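Local coordinates for protein Maltose/maltodextrin transport permease homologue (Bdellovibrio bacteriovorus HD100, PDB 6FFL) that probably captures maltose and maltodextrins, here maltotriose, through the solute-binding domain that is fused to the membrane subunit of an ABC sugar transporter, at residues A177-D182 with R348-S353. Numbering follows the deposited sequence.
Sequences AFLKAD and RAVWDS. With GLC (alpha-D-glucopyranose), chain B.
Phe178, in the loop between helices 170-173 and 191-205, faces Val350 of helix 346-362 with their CA atoms 8.2 Å apart, and side chains alone bridge the two backbones. The Phe178 ring does most of the bridging: the side chain leaves the loop toward the helix, and chi1 64°, with CG between the backbone N and the carbonyl carbon, sets where the ring lies. One rim carbon, CD1, lies 3.7 Å from CG1 of Val350, while CZ at the far end of the ring comes 4.1 Å from CH2 of Trp351. The two aromatic rings meet obliquely, with planes at 47°. The other Val350 branch, CG2, is brushed by Leu179 CD1 at 4.3 Å, so the valine fork is touched on both methyls. Leu266 of strand 266-274 also packs on Phe178 and Trp351. This is the type 2 periplasmic-binding-protein fold, two lobes around a sugar cleft, and the contact backs an aromatic platform of that cleft. A glucose unit of maltotriose packs its C4 and C6 against one face of the Trp351 indole, C4 3.6 Å from CD1 and C6 toward the rim. Arg348, one helical turn earlier, takes the same glucose at the edge of its guanidinium: NH2 donates to O4 (2.9 Å, 158°) and NH1 to O3 (3.1 Å), with a weaker bond from NH1 to O4. Asp352 is the second-shell partner, gripped side-on by NE and NH2, with NH2 2.8 Å from OD1; both nitrogens approach from above the carboxylate plane. This two-point grip should hold the guanidinium from turning; Arg355 (salt bridge to OD1) and Gln382 (hydrogen bond to OD2) hold the carboxylate in turn, while Glu43 and Asp67 also hydrogen-bond the glucose.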
loop_
_atom_site.group_PDB
_atom_site.type_symbol
_atom_site.label_atom_id
_atom_site.label_comp_id
_atom_site.label_asym_id
_atom_site.label_seq_id
_atom_site.Cartn_x
_atom_site.Cartn_y
_atom_site.Cartn_z
ATOM N N ALA A 177 -17.220 8.176 2.428
ATOM C CA ALA A 177 -16.123 7.263 2.729
ATOM C C ALA A 177 -16.647 5.836 2.883
ATOM O O ALA A 177 -17.827 5.611 3.150
ATOM C CB ALA A 177 -15.404 7.692 4.012
ATOM N N PHE A 178 -15.752 4.853 2.734
ATOM C CA PHE A 178 -16.207 3.464 2.789
ATOM C C PHE A 178 -16.321 2.929 4.209
ATOM O O PHE A 178 -16.826 1.821 4.396
ATOM C CB PHE A 178 -15.300 2.547 1.947
ATOM C CG PHE A 178 -13.868 2.435 2.440
ATOM C CD1 PHE A 178 -13.533 1.565 3.463
ATOM C CD2 PHE A 178 -12.847 3.145 1.814
ATOM C CE1 PHE A 178 -12.218 1.440 3.901
ATOM C CE2 PHE A 178 -11.523 3.023 2.239
ATOM C CZ PHE A 178 -11.211 2.166 3.288
ATOM N N LEU A 179 -15.869 3.682 5.198
ATOM C CA LEU A 179 -16.029 3.342 6.605
ATOM C C LEU A 179 -16.669 4.538 7.290
ATOM O O LEU A 179 -16.287 5.680 7.026
ATOM C CB LEU A 179 -14.660 3.024 7.228
ATOM C CG LEU A 179 -14.445 2.128 8.437
ATOM C CD1 LEU A 179 -15.113 0.774 8.255
ATOM C CD2 LEU A 179 -12.937 1.976 8.650
ATOM N N LYS A 180 -17.652 4.287 8.148
ATOM C CA LYS A 180 -18.287 5.386 8.858
ATOM C C LYS A 180 -17.316 6.000 9.865
ATOM O O LYS A 180 -16.204 5.511 10.083
ATOM C CB LYS A 180 -19.555 4.914 9.560
ATOM C CG LYS A 180 -20.710 4.640 8.622
ATOM C CD LYS A 180 -21.937 4.216 9.396
ATOM C CE LYS A 180 -23.164 4.196 8.504
ATOM N NZ LYS A 180 -24.405 3.876 9.268
ATOM N N ALA A 181 -17.759 7.095 10.491
ATOM C CA ALA A 181 -16.881 7.860 11.371
ATOM C C ALA A 181 -16.414 7.036 12.563
ATOM O O ALA A 181 -15.311 7.258 13.075
ATOM C CB ALA A 181 -17.590 9.125 11.855
ATOM N N ASP A 182 -17.227 6.077 13.012
ATOM C CA ASP A 182 -16.842 5.259 14.154
ATOM C C ASP A 182 -15.665 4.345 13.849
ATOM O O ASP A 182 -15.138 3.715 14.770
ATOM C CB ASP A 182 -18.041 4.443 14.652
ATOM C CG ASP A 182 -18.626 3.503 13.591
ATOM O OD1 ASP A 182 -17.990 3.260 12.544
ATOM O OD2 ASP A 182 -19.742 2.985 13.823
ATOM N N ARG A 348 -10.718 -5.385 7.466
ATOM C CA ARG A 348 -10.429 -6.625 6.755
ATOM C C ARG A 348 -11.675 -7.157 6.056
ATOM O O ARG A 348 -11.614 -7.583 4.894
ATOM C CB ARG A 348 -9.875 -7.652 7.749
ATOM C CG ARG A 348 -9.693 -9.033 7.188
ATOM C CD ARG A 348 -8.400 -9.119 6.412
ATOM N NE ARG A 348 -8.599 -8.989 4.969
ATOM C CZ ARG A 348 -7.908 -8.151 4.197
ATOM N NH1 ARG A 348 -6.994 -7.353 4.727
ATOM N NH2 ARG A 348 -8.123 -8.134 2.889
ATOM N N ALA A 349 -12.817 -7.144 6.753
ATOM C CA ALA A 349 -14.070 -7.561 6.140
ATOM C C ALA A 349 -14.436 -6.663 4.967
ATOM O O ALA A 349 -14.964 -7.139 3.951
ATOM C CB ALA A 349 -15.190 -7.550 7.182
ATOM N N VAL A 350 -14.176 -5.360 5.092
ATOM C CA VAL A 350 -14.478 -4.431 4.004
ATOM C C VAL A 350 -13.637 -4.761 2.779
ATOM O O VAL A 350 -14.159 -4.855 1.661
ATOM C CB VAL A 350 -14.272 -2.974 4.452
ATOM C CG1 VAL A 350 -14.363 -2.045 3.239
ATOM C CG2 VAL A 350 -15.326 -2.574 5.487
ATOM N N TRP A 351 -12.322 -4.937 2.963
ATOM C CA TRP A 351 -11.470 -5.266 1.820
ATOM C C TRP A 351 -11.916 -6.561 1.153
ATOM O O TRP A 351 -11.970 -6.657 -0.080
ATOM C CB TRP A 351 -10.012 -5.416 2.254
ATOM C CG TRP A 351 -9.299 -4.186 2.683
ATOM C CD1 TRP A 351 -8.512 -4.063 3.794
ATOM C CD2 TRP A 351 -9.239 -2.915 2.002
ATOM N NE1 TRP A 351 -7.979 -2.790 3.855
ATOM C CE2 TRP A 351 -8.410 -2.070 2.770
ATOM C CE3 TRP A 351 -9.806 -2.411 0.821
ATOM C CZ2 TRP A 351 -8.139 -0.750 2.407
ATOM C CZ3 TRP A 351 -9.535 -1.093 0.464
ATOM C CH2 TRP A 351 -8.707 -0.284 1.254
ATOM N N ASP A 352 -12.171 -7.598 1.954
ATOM C CA ASP A 352 -12.502 -8.898 1.377
ATOM C C ASP A 352 -13.830 -8.859 0.635
ATOM O O ASP A 352 -13.960 -9.459 -0.437
ATOM C CB ASP A 352 -12.518 -9.969 2.467
ATOM C CG ASP A 352 -11.117 -10.268 3.009
ATOM O OD1 ASP A 352 -10.135 -10.004 2.293
ATOM O OD2 ASP A 352 -11.007 -10.772 4.143
ATOM N N SER A 353 -14.829 -8.175 1.200
ATOM C CA SER A 353 -16.121 -8.050 0.531
ATOM C C SER A 353 -16.005 -7.238 -0.753
ATOM O O SER A 353 -16.576 -7.610 -1.786
ATOM C CB SER A 353 -17.138 -7.406 1.471
ATOM O OG SER A 353 -18.414 -7.332 0.861
HETATM C C1 GLC B . -3.977 -2.953 1.119
HETATM C C2 GLC B . -4.158 -3.449 2.556
HETATM C C3 GLC B . -4.541 -4.932 2.538
HETATM C C4 GLC B . -5.792 -5.136 1.702
HETATM C C5 GLC B . -5.579 -4.574 0.289
HETATM C C6 GLC B . -6.893 -4.582 -0.485
HETATM O O2 GLC B . -2.960 -3.237 3.329
HETATM O O3 GLC B . -4.799 -5.392 3.883
HETATM O O4 GLC B . -6.081 -6.541 1.629
HETATM O O5 GLC B . -5.181 -3.202 0.389
HETATM O O6 GLC B . -6.692 -4.315 -1.889
#